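Local coordinates for CRISPR-associated endonuclease Cas12b (Alicyclobacillus acidoterrestris, PDB 5U31), which is an RNA-guided CRISPR endonuclease that recognises a protospacer adjacent motif and cleaves invading DNA with its RuvC nuclease domain, at residues 465-473 / 554-562. The protein carries 3 engineered substitutions. Sequence-based numbering, arbitrary orientation.
Sequences RDYGAEQHF and GKLGSEGLL
S558 anchors this contact: its hydroxyl OG accepts a hydrogen bond from the backbone N of E470 at 3.0 Å, and the N-H...O angle of 165° makes the bond nearly straight. The first torsion of S558 swings OG over its own backbone, facing the chain at 469-470; A469 CA lies 3.5 Å from it. Beside it, S558 CB rests 3.8 Å from G468 O. This is the tight, buried part of the contact, where G468, A469 and S558 meet mainly through backbone and one short side chain. The first loop is braced internally: D466 OD1 accepts from G468 N at 2.9 Å, an Asx turn within the type I turn D466-A469. The second is tied to a distant part of the chain, the backbone N of S558 hydrogen-bonding to the hydroxyl of Y824.

The more solvent-exposed side is polar, and its one hydrogen bond across the segments is weak. Here the extended side chains of E470 and E559 cross at about a right angle, their carboxylate planes 42° apart, and E470 OE1 comes within 3.1 Å of E559 OE2. The two carboxylates are like-charged groups lying close together, and they form no hydrogen bond with each other. Q471, its chain bent at the second torsion, brings NE2 to E559 OE2 at 2.9 Å, but the 126° N-H...O angle marks this bond as weak.

The pairing is thus a loop-to-loop domain junction: the hairpin loop between antiparallel strands 461-464 and 473-483 of the WED-II domain meets the short 3-10 turn 558-559 of RuvC-I, preceding strand 566-572 of the mixed sheet in the RNase H-like nuclease fold.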
ATOM      1  N   ARG A 465      -2.286   1.663 -29.072  1.00 42.90           N
ATOM      2  CA  ARG A 465      -2.949   2.954 -28.978  1.00 40.87           C
ATOM      3  C   ARG A 465      -2.909   3.486 -27.552  1.00 48.58           C
ATOM      4  O   ARG A 465      -2.902   2.725 -26.580  1.00 54.88           O
ATOM      5  CB  ARG A 465      -4.406   2.854 -29.428  1.00 57.13           C
ATOM      6  CG  ARG A 465      -4.604   2.619 -30.906  1.00 75.44           C
ATOM      7  CD  ARG A 465      -6.039   2.910 -31.305  1.00 84.85           C
ATOM      8  NE  ARG A 465      -6.122   3.357 -32.691  1.00 96.16           N
ATOM      9  CZ  ARG A 465      -7.217   3.859 -33.251  1.00100.24           C
ATOM     10  NH1 ARG A 465      -8.334   3.976 -32.543  1.00101.26           N
ATOM     11  NH2 ARG A 465      -7.194   4.245 -34.520  1.00 97.77           N
ATOM     12  N   ASP A 466      -2.903   4.813 -27.433  1.00 47.11           N
ATOM     13  CA  ASP A 466      -3.004   5.464 -26.136  1.00 50.89           C
ATOM     14  C   ASP A 466      -3.534   6.877 -26.342  1.00 45.54           C
ATOM     15  O   ASP A 466      -3.131   7.560 -27.286  1.00 51.58           O
ATOM     16  CB  ASP A 466      -1.652   5.497 -25.415  1.00 46.86           C
ATOM     17  CG  ASP A 466      -1.789   5.765 -23.930  1.00 44.66           C
ATOM     18  OD1 ASP A 466      -2.468   6.744 -23.555  1.00 48.74           O
ATOM     19  OD2 ASP A 466      -1.227   4.986 -23.133  1.00 48.93           O
ATOM     20  N   TYR A 467      -4.439   7.306 -25.458  1.00 43.85           N
ATOM     21  CA  TYR A 467      -5.002   8.648 -25.572  1.00 38.67           C
ATOM     22  C   TYR A 467      -3.955   9.731 -25.364  1.00 42.84           C
ATOM     23  O   TYR A 467      -4.145  10.858 -25.833  1.00 53.49           O
ATOM     24  CB  TYR A 467      -6.140   8.842 -24.568  1.00 45.08           C
ATOM     25  CG  TYR A 467      -7.380   8.026 -24.860  1.00 47.31           C
ATOM     26  CD1 TYR A 467      -7.791   7.792 -26.165  1.00 52.70           C
ATOM     27  CD2 TYR A 467      -8.136   7.487 -23.828  1.00 41.48           C
ATOM     28  CE1 TYR A 467      -8.925   7.044 -26.433  1.00 61.87           C
ATOM     29  CE2 TYR A 467      -9.267   6.739 -24.085  1.00 53.89           C
ATOM     30  CZ  TYR A 467      -9.657   6.520 -25.388  1.00 63.36           C
ATOM     31  OH  TYR A 467     -10.787   5.777 -25.645  1.00 62.73           O
ATOM     32  N   GLY A 468      -2.862   9.417 -24.676  1.00 37.73           N
ATOM     33  CA  GLY A 468      -1.835  10.400 -24.398  1.00 43.83           C
ATOM     34  C   GLY A 468      -0.592  10.203 -25.237  1.00 55.80           C
ATOM     35  O   GLY A 468       0.524  10.481 -24.786  1.00 64.19           O
ATOM     36  N   ALA A 469      -0.777   9.710 -26.459  1.00 54.01           N
ATOM     37  CA  ALA A 469       0.323   9.527 -27.401  1.00 51.70           C
ATOM     38  C   ALA A 469      -0.217   9.752 -28.802  1.00 48.81           C
ATOM     39  O   ALA A 469      -1.084   9.002 -29.260  1.00 55.40           O
ATOM     40  CB  ALA A 469       0.941   8.133 -27.282  1.00 54.22           C
ATOM     41  N   GLU A 470       0.290  10.783 -29.476  1.00 43.39           N
ATOM     42  CA  GLU A 470      -0.219  11.096 -30.805  1.00 48.65           C
ATOM     43  C   GLU A 470       0.104   9.983 -31.792  1.00 51.61           C
ATOM     44  O   GLU A 470      -0.753   9.590 -32.592  1.00 59.69           O
ATOM     45  CB  GLU A 470       0.338  12.437 -31.275  1.00 58.35           C
ATOM     46  CG  GLU A 470      -0.182  13.632 -30.477  1.00 63.71           C
ATOM     47  CD  GLU A 470       0.149  14.958 -31.140  1.00 99.84           C
ATOM     48  OE1 GLU A 470       0.142  15.015 -32.389  1.00112.24           O
ATOM     49  OE2 GLU A 470       0.422  15.939 -30.416  1.00110.71           O
ATOM     50  N   GLN A 471       1.320   9.446 -31.734  1.00 49.96           N
ATOM     51  CA  GLN A 471       1.728   8.318 -32.561  1.00 43.61           C
ATOM     52  C   GLN A 471       1.620   7.037 -31.745  1.00 51.86           C
ATOM     53  O   GLN A 471       2.053   6.993 -30.589  1.00 57.47           O
ATOM     54  CB  GLN A 471       3.161   8.495 -33.070  1.00 55.08           C
ATOM     55  CG  GLN A 471       3.386   9.717 -33.956  1.00 70.27           C
ATOM     56  CD  GLN A 471       3.761  10.962 -33.167  1.00 89.52           C
ATOM     57  OE1 GLN A 471       3.903  10.922 -31.942  1.00 94.66           O
ATOM     58  NE2 GLN A 471       3.926  12.076 -33.872  1.00 94.01           N
ATOM     59  N   HIS A 472       1.042   5.999 -32.346  1.00 51.77           N
ATOM     60  CA  HIS A 472       0.932   4.718 -31.666  1.00 38.84           C
ATOM     61  C   HIS A 472       2.316   4.158 -31.363  1.00 38.27           C
ATOM     62  O   HIS A 472       3.272   4.362 -32.117  1.00 38.82           O
ATOM     63  CB  HIS A 472       0.147   3.723 -32.517  1.00 58.74           C
ATOM     64  CG  HIS A 472      -1.171   4.244 -32.992  1.00 69.60           C
ATOM     65  ND1 HIS A 472      -2.174   4.626 -32.128  1.00 79.02           N
ATOM     66  CD2 HIS A 472      -1.653   4.445 -34.240  1.00 73.23           C
ATOM     67  CE1 HIS A 472      -3.215   5.045 -32.824  1.00 77.80           C
ATOM     68  NE2 HIS A 472      -2.925   4.945 -34.108  1.00 78.44           N
ATOM     69  N   PHE A 473       2.421   3.456 -30.238  1.00 37.23           N
ATOM     70  CA  PHE A 473       3.656   2.775 -29.883  1.00 36.66           C
ATOM     71  C   PHE A 473       3.810   1.502 -30.703  1.00 36.75           C
ATOM     72  O   PHE A 473       2.825   0.883 -31.115  1.00 40.88           O
ATOM     73  CB  PHE A 473       3.676   2.407 -28.400  1.00 35.58           C
ATOM     74  CG  PHE A 473       3.452   3.560 -27.470  1.00 39.24           C
ATOM     75  CD1 PHE A 473       4.474   4.451 -27.188  1.00 44.37           C
ATOM     76  CD2 PHE A 473       2.227   3.732 -26.841  1.00 43.67           C
ATOM     77  CE1 PHE A 473       4.270   5.505 -26.317  1.00 39.15           C
ATOM     78  CE2 PHE A 473       2.020   4.782 -25.973  1.00 35.12           C
ATOM     79  CZ  PHE A 473       3.042   5.670 -25.711  1.00 35.23           C
ATOM     80  N   GLY A 554       6.897  24.820 -28.562  1.00 47.18           N
ATOM     81  CA  GLY A 554       5.453  24.833 -28.555  1.00 49.02           C
ATOM     82  C   GLY A 554       4.782  23.526 -28.906  1.00 57.69           C
ATOM     83  O   GLY A 554       3.546  23.483 -28.958  1.00 66.42           O
ATOM     84  N   LYS A 555       5.541  22.462 -29.152  1.00 49.24           N
ATOM     85  CA  LYS A 555       4.927  21.188 -29.499  1.00 53.48           C
ATOM     86  C   LYS A 555       4.198  20.610 -28.289  1.00 56.60           C
ATOM     87  O   LYS A 555       4.735  20.578 -27.177  1.00 51.72           O
ATOM     88  CB  LYS A 555       5.978  20.212 -30.030  1.00 51.57           C
ATOM     89  CG  LYS A 555       6.393  20.509 -31.471  1.00 59.37           C
ATOM     90  CD  LYS A 555       7.358  19.477 -32.038  1.00 56.43           C
ATOM     91  CE  LYS A 555       8.721  19.561 -31.377  1.00 68.96           C
ATOM     92  NZ  LYS A 555       9.713  18.672 -32.045  1.00 81.40           N
ATOM     93  N   LEU A 556       2.965  20.167 -28.511  1.00 49.33           N
ATOM     94  CA  LEU A 556       2.072  19.741 -27.448  1.00 43.10           C
ATOM     95  C   LEU A 556       2.005  18.223 -27.363  1.00 49.76           C
ATOM     96  O   LEU A 556       2.411  17.497 -28.272  1.00 63.85           O
ATOM     97  CB  LEU A 556       0.670  20.310 -27.676  1.00 44.18           C
ATOM     98  CG  LEU A 556       0.622  21.813 -27.919  1.00 44.72           C
ATOM     99  CD1 LEU A 556      -0.805  22.237 -28.143  1.00 45.26           C
ATOM    100  CD2 LEU A 556       1.233  22.559 -26.746  1.00 44.36           C
ATOM    101  N   GLY A 557       1.461  17.750 -26.246  1.00 44.94           N
ATOM    102  CA  GLY A 557       1.295  16.329 -26.051  1.00 46.51           C
ATOM    103  C   GLY A 557       2.623  15.596 -26.047  1.00 43.34           C
ATOM    104  O   GLY A 557       3.672  16.143 -25.698  1.00 40.17           O
ATOM    105  N   SER A 558       2.570  14.330 -26.462  1.00 42.41           N
ATOM    106  CA  SER A 558       3.743  13.467 -26.485  1.00 46.03           C
ATOM    107  C   SER A 558       4.819  13.938 -27.453  1.00 53.77           C
ATOM    108  O   SER A 558       5.935  13.410 -27.409  1.00 64.32           O
ATOM    109  CB  SER A 558       3.323  12.043 -26.842  1.00 51.10           C
ATOM    110  OG  SER A 558       2.716  12.002 -28.122  1.00 64.99           O
ATOM    111  N   GLU A 559       4.526  14.908 -28.318  1.00 49.80           N
ATOM    112  CA  GLU A 559       5.507  15.380 -29.285  1.00 52.90           C
ATOM    113  C   GLU A 559       6.445  16.444 -28.734  1.00 55.58           C
ATOM    114  O   GLU A 559       7.356  16.869 -29.449  1.00 58.91           O
ATOM    115  CB  GLU A 559       4.798  15.940 -30.521  1.00 61.51           C
ATOM    116  CG  GLU A 559       4.003  14.909 -31.285  1.00 70.22           C
ATOM    117  CD  GLU A 559       3.211  15.524 -32.414  1.00 84.49           C
ATOM    118  OE1 GLU A 559       2.795  16.695 -32.280  1.00 84.38           O
ATOM    119  OE2 GLU A 559       3.008  14.837 -33.436  1.00 90.56           O
ATOM    120  N   GLY A 560       6.251  16.884 -27.492  1.00 53.41           N
ATOM    121  CA  GLY A 560       7.047  17.957 -26.931  1.00 55.18           C
ATOM    122  C   GLY A 560       7.999  17.569 -25.825  1.00 51.30           C
ATOM    123  O   GLY A 560       8.574  18.460 -25.186  1.00 60.23           O
ATOM    124  N   LEU A 561       8.198  16.275 -25.569  1.00 49.11           N
ATOM    125  CA  LEU A 561       9.071  15.855 -24.481  1.00 39.41           C
ATOM    126  C   LEU A 561      10.536  16.173 -24.743  1.00 45.61           C
ATOM    127  O   LEU A 561      11.333  16.156 -23.802  1.00 57.77           O
ATOM    128  CB  LEU A 561       8.909  14.358 -24.231  1.00 38.47           C
ATOM    129  CG  LEU A 561       7.621  13.940 -23.527  1.00 46.36           C
ATOM    130  CD1 LEU A 561       7.477  12.430 -23.548  1.00 43.03           C
ATOM    131  CD2 LEU A 561       7.606  14.465 -22.094  1.00 45.01           C
ATOM    132  N   LEU A 562      10.913  16.453 -25.987  1.00 47.19           N
ATOM    133  CA  LEU A 562      12.298  16.759 -26.312  1.00 41.50           C
ATOM    134  C   LEU A 562      12.539  18.251 -26.469  1.00 50.31           C
ATOM    135  O   LEU A 562      13.616  18.651 -26.927  1.00 55.23           O
ATOM    136  CB  LEU A 562      12.724  16.017 -27.581  1.00 41.96           C
ATOM    137  CG  LEU A 562      12.866  14.492 -27.504  1.00 50.34           C
ATOM    138  CD1 LEU A 562      13.961  14.011 -28.446  1.00 55.43           C
ATOM    139  CD2 LEU A 562      13.139  14.017 -26.081  1.00 48.68           C
TER